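PDB 2D28: type II secretion ATPase XpsE from Xanthomonas campestris, which belongs to the GspE family of cytoplasmic secretion ATPases and is represented here by its N-terminal domain, which includes an MshEN domain. Local coordinates for residues L108-P113 against L130-G135; V49-H54 against L136-D141. The protein carries 1 engineered substitution. All coordinates share one frame; numbering follows the deposited sequence.

Contact 1: L108-P113 against L130-G135; sequences LWIADP and LLLHVG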
loop_
_atom_site.group_PDB
_atom_site.type_symbol
_atom_site.label_atom_id
_atom_site.label_comp_id
_atom_site.label_asym_id
_atom_site.label_seq_id
_atom_site.Cartn_x
_atom_site.Cartn_y
_atom_site.Cartn_z
ATOM N N LEU A 108 0.551 1.735 10.268
ATOM C CA LEU A 108 0.866 2.320 8.972
ATOM C C LEU A 108 -0.123 1.860 7.948
ATOM O O LEU A 108 -0.210 0.666 7.618
ATOM C CB LEU A 108 2.286 1.924 8.566
ATOM C CG LEU A 108 2.840 2.593 7.315
ATOM C CD1 LEU A 108 3.228 3.995 7.717
ATOM C CD2 LEU A 108 4.041 1.870 6.660
ATOM N N TRP A 109 -0.822 2.821 7.384
ATOM C CA TRP A 109 -1.719 2.606 6.288
ATOM C C TRP A 109 -0.901 2.577 4.988
ATOM O O TRP A 109 -0.182 3.564 4.673
ATOM C CB TRP A 109 -2.704 3.765 6.288
ATOM C CG TRP A 109 -4.036 3.527 5.746
ATOM C CD1 TRP A 109 -4.613 2.294 5.431
ATOM C CD2 TRP A 109 -5.027 4.510 5.409
ATOM N NE1 TRP A 109 -5.874 2.488 4.952
ATOM C CE2 TRP A 109 -6.148 3.830 4.924
ATOM C CE3 TRP A 109 -5.043 5.907 5.382
ATOM C CZ2 TRP A 109 -7.290 4.492 4.468
ATOM C CZ3 TRP A 109 -6.196 6.552 4.957
ATOM C CH2 TRP A 109 -7.284 5.841 4.481
ATOM N N ILE A 110 -1.039 1.515 4.190
ATOM C CA ILE A 110 -0.116 1.327 3.083
ATOM C C ILE A 110 -0.843 0.843 1.854
ATOM O O ILE A 110 -1.752 -0.067 1.964
ATOM C CB ILE A 110 1.047 0.352 3.557
ATOM C CG1 ILE A 110 2.090 0.138 2.499
ATOM C CG2 ILE A 110 0.440 -0.991 4.015
ATOM C CD1 ILE A 110 3.364 -0.422 2.978
ATOM N N ALA A 111 -0.529 1.442 0.706
ATOM C CA ALA A 111 -1.144 1.030 -0.578
ATOM C C ALA A 111 -0.572 -0.234 -1.179
ATOM O O ALA A 111 -1.331 -1.071 -1.775
ATOM C CB ALA A 111 -1.164 2.183 -1.628
ATOM N N ASP A 112 0.749 -0.368 -1.020
ATOM C CA ASP A 112 1.535 -1.405 -1.652
ATOM C C ASP A 112 2.300 -2.233 -0.621
ATOM O O ASP A 112 3.515 -2.193 -0.548
ATOM C CB ASP A 112 2.469 -0.823 -2.695
ATOM C CG ASP A 112 1.745 -0.054 -3.793
ATOM O OD1 ASP A 112 0.626 -0.454 -4.244
ATOM O OD2 ASP A 112 2.252 0.964 -4.285
ATOM N N PRO A 113 1.595 -3.058 0.125
ATOM C CA PRO A 113 2.226 -3.851 1.209
ATOM C C PRO A 113 3.137 -4.988 0.804
ATOM O O PRO A 113 3.777 -5.552 1.693
ATOM C CB PRO A 113 1.026 -4.340 2.001
ATOM C CG PRO A 113 -0.031 -4.477 0.979
ATOM C CD PRO A 113 0.142 -3.284 0.074
ATOM N N LEU A 130 6.200 -1.881 13.078
ATOM C CA LEU A 130 5.033 -1.491 12.304
ATOM C C LEU A 130 3.915 -2.496 12.447
ATOM O O LEU A 130 4.185 -3.711 12.571
ATOM C CB LEU A 130 5.395 -1.438 10.802
ATOM C CG LEU A 130 6.671 -0.586 10.460
ATOM C CD1 LEU A 130 6.883 -0.497 8.972
ATOM C CD2 LEU A 130 6.572 0.837 10.978
ATOM N N LEU A 131 2.688 -1.992 12.330
ATOM C CA LEU A 131 1.516 -2.811 12.057
ATOM C C LEU A 131 0.928 -2.269 10.760
ATOM O O LEU A 131 0.551 -1.127 10.680
ATOM C CB LEU A 131 0.498 -2.726 13.201
ATOM C CG LEU A 131 -0.592 -3.793 13.340
ATOM C CD1 LEU A 131 -0.017 -5.179 13.623
ATOM C CD2 LEU A 131 -1.529 -3.387 14.447
ATOM N N LEU A 132 0.916 -3.107 9.724
ATOM C CA LEU A 132 0.496 -2.713 8.413
ATOM C C LEU A 132 -1.004 -2.863 8.212
ATOM O O LEU A 132 -1.582 -3.856 8.571
ATOM C CB LEU A 132 1.218 -3.517 7.342
ATOM C CG LEU A 132 2.757 -3.315 7.323
ATOM C CD1 LEU A 132 3.364 -4.242 6.260
ATOM C CD2 LEU A 132 3.047 -1.829 7.130
ATOM N N HIS A 133 -1.623 -1.835 7.623
ATOM C CA HIS A 133 -3.033 -1.862 7.269
ATOM C C HIS A 133 -3.191 -1.423 5.831
ATOM O O HIS A 133 -2.650 -0.357 5.434
ATOM C CB HIS A 133 -3.780 -0.868 8.146
ATOM C CG HIS A 133 -3.631 -1.100 9.620
ATOM N ND1 HIS A 133 -2.846 -0.317 10.424
ATOM C CD2 HIS A 133 -4.275 -1.940 10.453
ATOM C CE1 HIS A 133 -2.928 -0.752 11.678
ATOM N NE2 HIS A 133 -3.755 -1.771 11.707
ATOM N N VAL A 134 -3.847 -2.226 5.019
ATOM C CA VAL A 134 -3.945 -1.927 3.593
ATOM C C VAL A 134 -5.095 -0.897 3.393
ATOM O O VAL A 134 -6.191 -0.978 3.999
ATOM C CB VAL A 134 -4.202 -3.200 2.744
ATOM C CG1 VAL A 134 -4.215 -2.906 1.222
ATOM C CG2 VAL A 134 -3.235 -4.373 3.154
ATOM N N GLY A 135 -4.824 0.073 2.574
ATOM C CA GLY A 135 -5.800 1.093 2.186
ATOM C C GLY A 135 -5.735 1.377 0.693
ATOM O O GLY A 135 -4.749 1.106 -0.016
HETATM O O HOH W 1 -3.981 -0.530 -2.102
#
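Four backbone hydrogen bonds zip residues 108-110 to residues 131-135. Leu108 N reaches Leu131 O at 2.9 Å in a nearly straight bond (174°), and Leu108 O takes His133 N. Two residues along, Ile110 N donates to His133 O at 2.8 Å, so Leu108 and Ile110 straddle His133. The last rung joins Gly135 N to Ile110 O at 3.1 Å. Beyond it a water donates to both Ala111 O and Gly135 O, extending the pairing. These are parallel neighbours of a beta-alpha-beta crossover, strand 105-110, helix 116-126 and strand 130-134, within the MshEN region. On the sheet face of Leu108, Ile110, Leu132 and Val134, Leu108 and Leu132 lie side by side, their CD2 methyls 3.9 Å apart, while Ile110 CG2 rests near Leu132 CD2. Pro113 CG meets Val134 CG2 at 3.9 Å, crossing at about a right angle. The other face carries Trp109 and His133. With CG anti to the backbone N (chi1 -152°), Trp109 turns the CD1-NE1 edge of its indole to the other strand, His133 O and Val134 O near the ring plane and NE1 3.1 Å from Gly135 CA. That nitrogen is hydrogen-bonded to Val67 O, and Ile140 and Leu143 touch the ring.

Contact 2: V49-H54 against L136-D141; sequences VSERDH and LRSEID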
loop_
_atom_site.group_PDB
_atom_site.type_symbol
_atom_site.label_atom_id
_atom_site.label_comp_id
_atom_site.label_asym_id
_atom_site.label_seq_id
_atom_site.Cartn_x
_atom_site.Cartn_y
_atom_site.Cartn_z
ATOM N N VAL A 49 -6.621 -2.502 -13.331
ATOM C CA VAL A 49 -6.980 -3.071 -12.013
ATOM C C VAL A 49 -7.448 -1.892 -11.201
ATOM O O VAL A 49 -6.760 -0.891 -11.090
ATOM C CB VAL A 49 -5.763 -3.771 -11.329
ATOM C CG1 VAL A 49 -6.025 -4.164 -9.881
ATOM C CG2 VAL A 49 -5.409 -4.957 -12.136
ATOM N N SER A 50 -8.645 -1.967 -10.656
ATOM C CA SER A 50 -9.128 -0.894 -9.772
ATOM C C SER A 50 -8.343 -0.800 -8.461
ATOM O O SER A 50 -7.775 -1.803 -7.987
ATOM C CB SER A 50 -10.625 -1.069 -9.444
ATOM O OG SER A 50 -10.852 -2.123 -8.495
ATOM N N GLU A 51 -8.319 0.408 -7.881
ATOM C CA GLU A 51 -7.708 0.578 -6.570
ATOM C C GLU A 51 -8.300 -0.323 -5.537
ATOM O O GLU A 51 -7.578 -0.913 -4.729
ATOM C CB GLU A 51 -7.854 2.020 -6.094
ATOM C CG GLU A 51 -6.950 2.969 -6.848
ATOM C CD GLU A 51 -6.844 4.354 -6.156
ATOM O OE1 GLU A 51 -7.434 4.541 -5.050
ATOM O OE2 GLU A 51 -6.140 5.244 -6.726
ATOM N N ARG A 52 -9.630 -0.495 -5.561
ATOM C CA ARG A 52 -10.259 -1.407 -4.650
ATOM C C ARG A 52 -9.790 -2.863 -4.768
ATOM O O ARG A 52 -9.480 -3.505 -3.754
ATOM C CB ARG A 52 -11.786 -1.321 -4.729
ATOM C CG ARG A 52 -12.449 -2.260 -3.737
ATOM C CD ARG A 52 -13.957 -1.979 -3.492
ATOM N NE ARG A 52 -14.045 -0.695 -2.850
ATOM C CZ ARG A 52 -13.843 -0.497 -1.541
ATOM N NH1 ARG A 52 -13.895 0.718 -1.081
ATOM N NH2 ARG A 52 -13.571 -1.473 -0.712
ATOM N N ASP A 53 -9.703 -3.376 -5.989
ATOM C CA ASP A 53 -9.308 -4.748 -6.224
ATOM C C ASP A 53 -7.809 -4.928 -5.961
ATOM O O ASP A 53 -7.411 -6.003 -5.526
ATOM C CB ASP A 53 -9.555 -5.168 -7.654
ATOM C CG ASP A 53 -11.047 -5.486 -7.949
ATOM O OD1 ASP A 53 -11.792 -5.811 -7.031
ATOM O OD2 ASP A 53 -11.497 -5.392 -9.102
ATOM N N HIS A 54 -7.018 -3.892 -6.226
ATOM C CA HIS A 54 -5.608 -3.891 -5.820
ATOM C C HIS A 54 -5.490 -4.086 -4.304
ATOM O O HIS A 54 -4.865 -5.082 -3.820
ATOM C CB HIS A 54 -4.862 -2.647 -6.301
ATOM C CG HIS A 54 -3.447 -2.597 -5.793
ATOM N ND1 HIS A 54 -2.902 -3.621 -5.060
ATOM C CD2 HIS A 54 -2.473 -1.682 -5.900
ATOM C CE1 HIS A 54 -1.657 -3.320 -4.729
ATOM N NE2 HIS A 54 -1.387 -2.129 -5.186
ATOM N N LEU A 136 -6.866 1.839 0.176
ATOM C CA LEU A 136 -6.996 2.200 -1.203
ATOM C C LEU A 136 -6.066 3.471 -1.388
ATOM O O LEU A 136 -5.946 4.369 -0.504
ATOM C CB LEU A 136 -8.460 2.515 -1.596
ATOM C CG LEU A 136 -9.375 1.355 -2.053
ATOM C CD1 LEU A 136 -9.701 0.421 -0.890
ATOM C CD2 LEU A 136 -10.670 2.012 -2.608
ATOM N N ARG A 137 -5.317 3.395 -2.459
ATOM C CA ARG A 137 -4.289 4.350 -2.777
ATOM C C ARG A 137 -4.781 5.795 -2.616
ATOM O O ARG A 137 -4.113 6.626 -1.992
ATOM C CB ARG A 137 -3.788 4.113 -4.196
ATOM C CG ARG A 137 -2.458 4.911 -4.555
ATOM C CD ARG A 137 -1.932 4.618 -5.983
ATOM N NE ARG A 137 -1.850 3.167 -6.102
ATOM C CZ ARG A 137 -0.878 2.431 -5.596
ATOM N NH1 ARG A 137 -1.023 1.137 -5.624
ATOM N NH2 ARG A 137 0.240 2.989 -5.104
ATOM N N SER A 138 -5.920 6.117 -3.213
ATOM C CA SER A 138 -6.349 7.509 -3.246
ATOM C C SER A 138 -6.851 7.921 -1.907
ATOM O O SER A 138 -6.864 9.135 -1.567
ATOM C CB SER A 138 -7.480 7.668 -4.285
ATOM O OG SER A 138 -6.860 7.455 -5.553
ATOM N N GLU A 139 -7.376 6.963 -1.130
ATOM C CA GLU A 139 -7.815 7.273 0.226
ATOM C C GLU A 139 -6.645 7.656 1.131
ATOM O O GLU A 139 -6.763 8.543 1.978
ATOM C CB GLU A 139 -8.599 6.106 0.836
ATOM C CG GLU A 139 -9.906 5.882 0.092
ATOM C CD GLU A 139 -10.737 4.724 0.641
ATOM O OE1 GLU A 139 -10.500 4.281 1.754
ATOM O OE2 GLU A 139 -11.635 4.321 -0.096
ATOM N N ILE A 140 -5.549 6.922 1.005
ATOM C CA ILE A 140 -4.291 7.251 1.688
ATOM C C ILE A 140 -3.796 8.631 1.229
ATOM O O ILE A 140 -3.423 9.471 2.066
ATOM C CB ILE A 140 -3.227 6.165 1.414
ATOM C CG1 ILE A 140 -3.666 4.855 2.033
ATOM C CG2 ILE A 140 -1.861 6.598 1.950
ATOM C CD1 ILE A 140 -2.782 3.696 1.761
ATOM N N ASP A 141 -3.769 8.862 -0.082
ATOM C CA ASP A 141 -3.310 10.177 -0.587
ATOM C C ASP A 141 -4.121 11.339 -0.022
ATOM O O ASP A 141 -3.559 12.325 0.405
ATOM C CB ASP A 141 -3.410 10.207 -2.084
ATOM C CG ASP A 141 -2.425 9.287 -2.714
ATOM O OD1 ASP A 141 -1.447 8.810 -2.065
ATOM O OD2 ASP A 141 -2.584 8.967 -3.870
HETATM O O HOH W 2 -5.259 0.672 -3.966
#
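Glu51, the most covered residue here, reaches from the first turn of helix 51-62 to the start of helix 137-147 and grips Ser138 with both carboxylate oxygens. Glu51 OE1 accepts from Ser138 N at 2.9 Å, 34° out of the carboxylate plane, and Glu51 OE2 accepts from Ser138 OG at 2.6 Å; both are met on the syn side. The chain is extended beyond CG, carrying the carboxylate to the other helix, where Arg137 CB lies 3.6 Å from Glu51 OE2. Leu136, the N-cap residue, sets its CG against Glu51 O and the CA of Arg52, while its methyls lie over one face of the Arg52 guanidinium, CD1 4.0 Å above the plane and CD2 3.8 Å from Arg52 NH1. A water bridges the two backbones, donating to Glu51 O and accepting from Arg137 N. Arg137, bent at chi3 (-52°), swings its guanidinium back beside the His54 ring, the planes 23° apart and NH1 3.2 Å from His54 CD2. Asp112 forms a salt bridge with Arg137 NH1 and probably a hydrogen bond with His54 NE2. A carboxylate at the first turn of helix 137-147 is probably stabilised in charged form by the helix dipole and nearby Arg137.

How the contacts relate
Contact 1 is buried, its centre about 5 Å from the centre of the chain, and depends on regular backbone pairing with apolar packing on one face; contact 2 lies at the surface, where side-chain carboxylate, guanidinium and water chemistry joins two helix starts. The elements run on from one to the other: strand 130-134 leads straight into helix 137-147, while helix 51-62 comes from much earlier in the chain. Their centres are about 12 Å apart, yet they touch. Asp112, on the loop after strand 105-110, joins the two contacts, and Ile140 CD1 packs 3.4 Å from Ala111 N, so helix 137-147 belongs to both environments.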